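Local coordinates for hydrogenase-specific maturation endopeptidase (Thermococcus kodakarensis, PDB 5IJA), which probably acts as an endopeptidase that matures [NiFe] hydrogenase, activating the enzyme by proteolytic processing, at residues Met1-Leu6 against Arg52-Asp57; Gly67-Phe72 against His113-Val118. All blocks are in the same frame, centred on the assembly; numbering follows the deposited sequence.

In the fold
Both contacts are neighbouring-strand pairs in one mixed five-stranded sheet, and both are largely buried. Contact 1 joins strands 3-8 and 52-59 in parallel near the middle of the sheet; contact 2 joins strand 111-118 to the outermost strand 69-73, the one antiparallel member. Their centres lie about 13 Å apart, and strands 52-59 and 111-118, themselves neighbours, bridge them through probable backbone hydrogen bonds between Ile55 and both His113 and Ile115. Contact 1 is almost wholly aliphatic between its strands, with the charged groups that take part gathered at its start, on Arg2 and Arg52. Contact 2 adds aromatic rings, a histidine pair and a glycine in the sheet.

Contact 1 of 2, residues Met1-Leu6 against Arg52-Asp57; sequences MRVLIL and RIVIID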
loop_
_atom_site.group_PDB
_atom_site.type_symbol
_atom_site.label_atom_id
_atom_site.label_comp_id
_atom_site.label_asym_id
_atom_site.label_seq_id
_atom_site.Cartn_x
_atom_site.Cartn_y
_atom_site.Cartn_z
ATOM N N MET A 1 12.423 5.154 -15.614
ATOM C CA MET A 1 11.340 4.919 -14.664
ATOM C C MET A 1 11.848 4.376 -13.327
ATOM O O MET A 1 12.334 3.246 -13.244
ATOM C CB MET A 1 10.318 3.954 -15.254
ATOM C CG MET A 1 9.085 3.794 -14.390
ATOM S SD MET A 1 8.298 5.387 -14.123
ATOM C CE MET A 1 7.977 5.903 -15.806
ATOM N N ARG A 2 11.734 5.188 -12.282
ATOM C CA ARG A 2 12.154 4.774 -10.950
ATOM C C ARG A 2 10.934 4.693 -10.069
ATOM O O ARG A 2 10.147 5.629 -10.022
ATOM C CB ARG A 2 13.168 5.744 -10.359
ATOM C CG ARG A 2 14.571 5.554 -10.894
ATOM C CD ARG A 2 15.515 6.586 -10.323
ATOM N NE ARG A 2 15.035 7.948 -10.531
ATOM C CZ ARG A 2 14.790 8.806 -9.548
ATOM N NH1 ARG A 2 14.979 8.438 -8.282
ATOM N NH2 ARG A 2 14.359 10.031 -9.827
ATOM N N VAL A 3 10.790 3.576 -9.372
ATOM C CA VAL A 3 9.560 3.268 -8.649
ATOM C C VAL A 3 9.803 3.214 -7.155
ATOM O O VAL A 3 10.807 2.667 -6.701
ATOM C CB VAL A 3 8.957 1.923 -9.157
ATOM C CG1 VAL A 3 7.595 1.653 -8.528
ATOM C CG2 VAL A 3 8.832 1.948 -10.685
ATOM N N LEU A 4 8.915 3.837 -6.380
ATOM C CA LEU A 4 8.986 3.752 -4.920
ATOM C C LEU A 4 7.775 2.998 -4.389
ATOM O O LEU A 4 6.650 3.274 -4.795
ATOM C CB LEU A 4 9.050 5.147 -4.294
ATOM C CG LEU A 4 8.915 5.284 -2.772
ATOM C CD1 LEU A 4 10.001 4.524 -2.003
ATOM C CD2 LEU A 4 8.934 6.741 -2.387
ATOM N N ILE A 5 8.004 2.036 -3.505
ATOM C CA ILE A 5 6.905 1.271 -2.916
ATOM C C ILE A 5 6.651 1.765 -1.499
ATOM O O ILE A 5 7.581 1.887 -0.716
ATOM C CB ILE A 5 7.223 -0.229 -2.931
ATOM C CG1 ILE A 5 7.298 -0.721 -4.388
ATOM C CG2 ILE A 5 6.205 -1.009 -2.126
ATOM C CD1 ILE A 5 7.943 -2.068 -4.544
ATOM N N LEU A 6 5.399 2.103 -1.195
ATOM C CA LEU A 6 5.005 2.534 0.139
ATOM C C LEU A 6 4.179 1.442 0.793
ATOM O O LEU A 6 3.089 1.146 0.332
ATOM C CB LEU A 6 4.186 3.822 0.088
ATOM C CG LEU A 6 4.803 5.024 -0.617
ATOM C CD1 LEU A 6 3.889 6.234 -0.452
ATOM C CD2 LEU A 6 6.197 5.290 -0.080
ATOM N N ARG A 52 6.966 6.821 -10.217
ATOM C CA ARG A 52 5.868 5.906 -9.950
ATOM C C ARG A 52 5.890 5.552 -8.474
ATOM O O ARG A 52 6.958 5.277 -7.919
ATOM C CB ARG A 52 5.971 4.644 -10.798
ATOM C CG ARG A 52 4.786 3.682 -10.646
ATOM C CD ARG A 52 4.906 2.531 -11.647
ATOM N NE ARG A 52 4.856 3.045 -13.019
ATOM C CZ ARG A 52 5.308 2.395 -14.090
ATOM N NH1 ARG A 52 5.860 1.197 -13.964
ATOM N NH2 ARG A 52 5.222 2.951 -15.291
ATOM N N ILE A 53 4.725 5.625 -7.841
ATOM C CA ILE A 53 4.570 5.239 -6.427
ATOM C C ILE A 53 3.580 4.086 -6.319
ATOM O O ILE A 53 2.454 4.187 -6.802
ATOM C CB ILE A 53 4.040 6.400 -5.578
ATOM C CG1 ILE A 53 4.922 7.647 -5.712
ATOM C CG2 ILE A 53 3.908 5.995 -4.119
ATOM C CD1 ILE A 53 6.320 7.462 -5.241
ATOM N N VAL A 54 3.969 3.006 -5.655
ATOM C CA VAL A 54 3.084 1.867 -5.512
ATOM C C VAL A 54 2.741 1.685 -4.039
ATOM O O VAL A 54 3.605 1.320 -3.248
ATOM C CB VAL A 54 3.738 0.604 -6.033
ATOM C CG1 VAL A 54 2.859 -0.585 -5.741
ATOM C CG2 VAL A 54 4.023 0.751 -7.531
ATOM N N ILE A 55 1.490 1.949 -3.680
ATOM C CA ILE A 55 1.038 1.851 -2.287
ATOM C C ILE A 55 0.454 0.472 -2.046
ATOM O O ILE A 55 -0.353 0.004 -2.836
ATOM C CB ILE A 55 0.006 2.947 -1.989
ATOM C CG1 ILE A 55 0.676 4.306 -2.106
ATOM C CG2 ILE A 55 -0.605 2.792 -0.597
ATOM C CD1 ILE A 55 -0.316 5.420 -2.259
ATOM N N ILE A 56 0.873 -0.192 -0.991
ATOM C CA ILE A 56 0.355 -1.497 -0.660
ATOM C C ILE A 56 -0.234 -1.455 0.734
ATOM O O ILE A 56 0.405 -1.054 1.648
ATOM C CB ILE A 56 1.414 -2.607 -0.734
ATOM C CG1 ILE A 56 2.199 -2.554 -2.027
ATOM C CG2 ILE A 56 0.762 -3.959 -0.633
ATOM C CD1 ILE A 56 3.125 -3.712 -2.230
ATOM N N ASP A 57 -1.476 -1.877 0.850
ATOM C CA ASP A 57 -2.229 -1.758 2.070
ATOM C C ASP A 57 -3.189 -2.903 2.329
ATOM O O ASP A 57 -3.691 -3.497 1.426
ATOM C CB ASP A 57 -3.005 -0.455 2.024
ATOM C CG ASP A 57 -3.520 -0.020 3.378
ATOM O OD1 ASP A 57 -3.161 -0.611 4.383
ATOM O OD2 ASP A 57 -4.297 0.920 3.415
#
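Leu6 and Ile53 meet through methyl groups on one face of a parallel strand pair: CD1 of Leu6 lies 3.7 Å from CG2 of Ile53 and also reaches CG1 of Ile55. Ile53 bends back toward its partner strand; with both torsions turned the same way (chi1 -55°, chi2 -62°) its CD1 comes alongside Leu4 CB at 3.7 Å, the two side chains pointing the same way. On the other face CG1 of Val3 touches CG2 of Val54 at 3.8 Å, Ile5 lies beside Val54, and CG2 of Ile5 meets CD1 of Ile56. At the exposed start of the pair, CG of Met1 sits over the centre of one face of the Arg52 guanidinium, 4.0 Å from Arg52 CZ, the two side chains crossing at about a right angle. This cover is likely to be loose, because Met1 is poorly ordered. The aliphatic part of Arg52 runs past CG2 of Val3, and its NH1 is hydrogen-bonded to the carbonyl of Leu146.

The backbones fix this register. Leu4 N binds Arg52 O at 2.9 Å and Leu4 O accepts Val54 N at 2.8 Å; Leu6 repeats the scheme, its N on Val54 O and its O receiving Ile56 N. A weak bond from Arg52 N to Arg2 O starts the ladder. The strand axes differ by 19° in direction.

This is the parallel core of the α/β sheet of the hydrogenase maturation protease family. Strand 33-37 flanks 3-8, with Leu6 against Leu34 and Val36, while strand 111-118 flanks 52-59; helix 18-28 covers Ile5 and Ile56 through Leu26.

Contact 2 of 2, residues Gly67-Phe72 against His113-Val118; sequences GEVVHF and HFIGIV
The antiparallel edge of the mixed α/β sheet is formed here, where outermost strand 69-73 runs against 111-118. Paired bonds join Val70 with Gly116 and Phe72 with Phe114, among them Phe114 N to Phe72 O at 2.7 Å. Just before strand 69-73 begins, Glu68 O accepts Val118 N and Gly67 N reaches Val118 O in a nearly straight bond of 2.9 Å. Gly116 has no side chain to meet Val70, whose CG1 is anti to the carbonyl carbon (chi1 -60°), which puts CG2 between the backbone N and the carbonyl carbon, 3.6 Å from Gly116 CA; a beta carbon there would clash with that methyl. Beside it, the Phe72 and Phe114 rings approach at CD2 and CD1, with Ile77 of helix 76-80 touching both.

On the other face CG1 of Val69 packs tightly on CG2 of Ile115, at 3.5 Å. Helix 130-146 covers this side, its Leu146 touching both histidines. The histidine rings meet rim to rim, their planes at 38°, and His71 NE2 lies 2.9 Å from His113 ND1 in an almost linear hydrogen bond. A leucine in place of His71 would probably leave His113 ND1 without its imidazole partner and the His113 ring less firmly held against turning. Across the His113 ring from ND1, NE2 is hydrogen-bonded to Glu111 OE2.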
loop_
_atom_site.group_PDB
_atom_site.type_symbol
_atom_site.label_atom_id
_atom_site.label_comp_id
_atom_site.label_asym_id
_atom_site.label_seq_id
_atom_site.Cartn_x
_atom_site.Cartn_y
_atom_site.Cartn_z
ATOM N N GLY A 67 -8.210 -12.370 1.294
ATOM C CA GLY A 67 -7.094 -12.865 0.510
ATOM C C GLY A 67 -7.126 -12.343 -0.911
ATOM O O GLY A 67 -6.166 -12.500 -1.671
ATOM N N GLU A 68 -8.244 -11.726 -1.275
ATOM C CA GLU A 68 -8.376 -11.085 -2.579
ATOM C C GLU A 68 -7.504 -9.841 -2.664
ATOM O O GLU A 68 -7.256 -9.185 -1.658
ATOM C CB GLU A 68 -9.823 -10.688 -2.845
ATOM C CG GLU A 68 -10.283 -10.903 -4.263
ATOM C CD GLU A 68 -10.939 -12.250 -4.429
ATOM O OE1 GLU A 68 -12.159 -12.341 -4.164
ATOM O OE2 GLU A 68 -10.229 -13.211 -4.797
ATOM N N VAL A 69 -7.059 -9.506 -3.866
ATOM C CA VAL A 69 -6.255 -8.306 -4.054
ATOM C C VAL A 69 -6.855 -7.386 -5.123
ATOM O O VAL A 69 -7.276 -7.841 -6.187
ATOM C CB VAL A 69 -4.811 -8.666 -4.432
ATOM C CG1 VAL A 69 -4.019 -7.416 -4.721
ATOM C CG2 VAL A 69 -4.153 -9.490 -3.317
ATOM N N VAL A 70 -6.907 -6.091 -4.821
ATOM C CA VAL A 70 -7.325 -5.095 -5.792
ATOM C C VAL A 70 -6.133 -4.262 -6.222
ATOM O O VAL A 70 -5.156 -4.138 -5.478
ATOM C CB VAL A 70 -8.403 -4.166 -5.233
ATOM C CG1 VAL A 70 -9.620 -4.963 -4.836
ATOM C CG2 VAL A 70 -7.862 -3.387 -4.028
ATOM N N HIS A 71 -6.227 -3.684 -7.417
ATOM C CA HIS A 71 -5.178 -2.821 -7.957
ATOM C C HIS A 71 -5.799 -1.689 -8.745
ATOM O O HIS A 71 -6.349 -1.907 -9.821
ATOM C CB HIS A 71 -4.211 -3.613 -8.843
ATOM C CG HIS A 71 -3.238 -2.763 -9.604
ATOM N ND1 HIS A 71 -2.593 -3.212 -10.736
ATOM C CD2 HIS A 71 -2.781 -1.505 -9.386
ATOM C CE1 HIS A 71 -1.797 -2.261 -11.196
ATOM N NE2 HIS A 71 -1.893 -1.215 -10.393
ATOM N N PHE A 72 -5.701 -0.477 -8.206
ATOM C CA PHE A 72 -6.213 0.708 -8.872
ATOM C C PHE A 72 -5.086 1.699 -9.107
ATOM O O PHE A 72 -4.049 1.650 -8.434
ATOM C CB PHE A 72 -7.317 1.360 -8.036
ATOM C CG PHE A 72 -8.358 0.402 -7.549
ATOM C CD1 PHE A 72 -9.037 -0.416 -8.438
ATOM C CD2 PHE A 72 -8.656 0.315 -6.198
ATOM C CE1 PHE A 72 -9.995 -1.298 -7.988
ATOM C CE2 PHE A 72 -9.610 -0.564 -5.738
ATOM C CZ PHE A 72 -10.283 -1.374 -6.633
ATOM N N HIS A 113 -0.199 4.115 -7.798
ATOM C CA HIS A 113 -0.859 2.819 -7.851
ATOM C C HIS A 113 -1.214 2.370 -6.449
ATOM O O HIS A 113 -0.464 2.635 -5.504
ATOM C CB HIS A 113 0.063 1.775 -8.502
ATOM C CG HIS A 113 0.236 1.958 -9.974
ATOM N ND1 HIS A 113 -0.470 1.222 -10.899
ATOM C CD2 HIS A 113 1.030 2.793 -10.684
ATOM C CE1 HIS A 113 -0.126 1.600 -12.115
ATOM N NE2 HIS A 113 0.791 2.543 -12.015
ATOM N N PHE A 114 -2.345 1.686 -6.311
ATOM C CA PHE A 114 -2.813 1.214 -5.008
ATOM C C PHE A 114 -3.073 -0.270 -5.131
ATOM O O PHE A 114 -3.853 -0.709 -5.967
ATOM C CB PHE A 114 -4.096 1.948 -4.550
ATOM C CG PHE A 114 -4.618 1.483 -3.226
ATOM C CD1 PHE A 114 -5.504 0.417 -3.147
ATOM C CD2 PHE A 114 -4.221 2.102 -2.049
ATOM C CE1 PHE A 114 -5.970 -0.032 -1.918
ATOM C CE2 PHE A 114 -4.693 1.658 -0.805
ATOM C CZ PHE A 114 -5.573 0.592 -0.747
ATOM N N ILE A 115 -2.420 -1.042 -4.270
ATOM C CA ILE A 115 -2.672 -2.465 -4.171
ATOM C C ILE A 115 -3.276 -2.734 -2.809
ATOM O O ILE A 115 -2.649 -2.446 -1.780
ATOM C CB ILE A 115 -1.382 -3.278 -4.337
ATOM C CG1 ILE A 115 -0.692 -2.884 -5.642
ATOM C CG2 ILE A 115 -1.703 -4.777 -4.302
ATOM C CD1 ILE A 115 0.707 -3.550 -5.820
ATOM N N GLY A 116 -4.502 -3.250 -2.796
ATOM C CA GLY A 116 -5.188 -3.542 -1.551
ATOM C C GLY A 116 -5.348 -5.035 -1.323
ATOM O O GLY A 116 -5.751 -5.769 -2.227
ATOM N N ILE A 117 -5.017 -5.479 -0.119
ATOM C CA ILE A 117 -5.112 -6.891 0.239
ATOM C C ILE A 117 -6.249 -7.066 1.229
ATOM O O ILE A 117 -6.193 -6.534 2.344
ATOM C CB ILE A 117 -3.800 -7.414 0.843
ATOM C CG1 ILE A 117 -2.639 -7.194 -0.131
ATOM C CG2 ILE A 117 -3.922 -8.899 1.210
ATOM C CD1 ILE A 117 -1.269 -7.268 0.539
ATOM N N VAL A 118 -7.284 -7.796 0.821
ATOM C CA VAL A 118 -8.498 -7.880 1.627
ATOM C C VAL A 118 -8.260 -8.745 2.860
ATOM O O VAL A 118 -7.977 -9.939 2.769
ATOM C CB VAL A 118 -9.697 -8.424 0.815
ATOM C CG1 VAL A 118 -10.911 -8.601 1.714
ATOM C CG2 VAL A 118 -10.030 -7.496 -0.335
#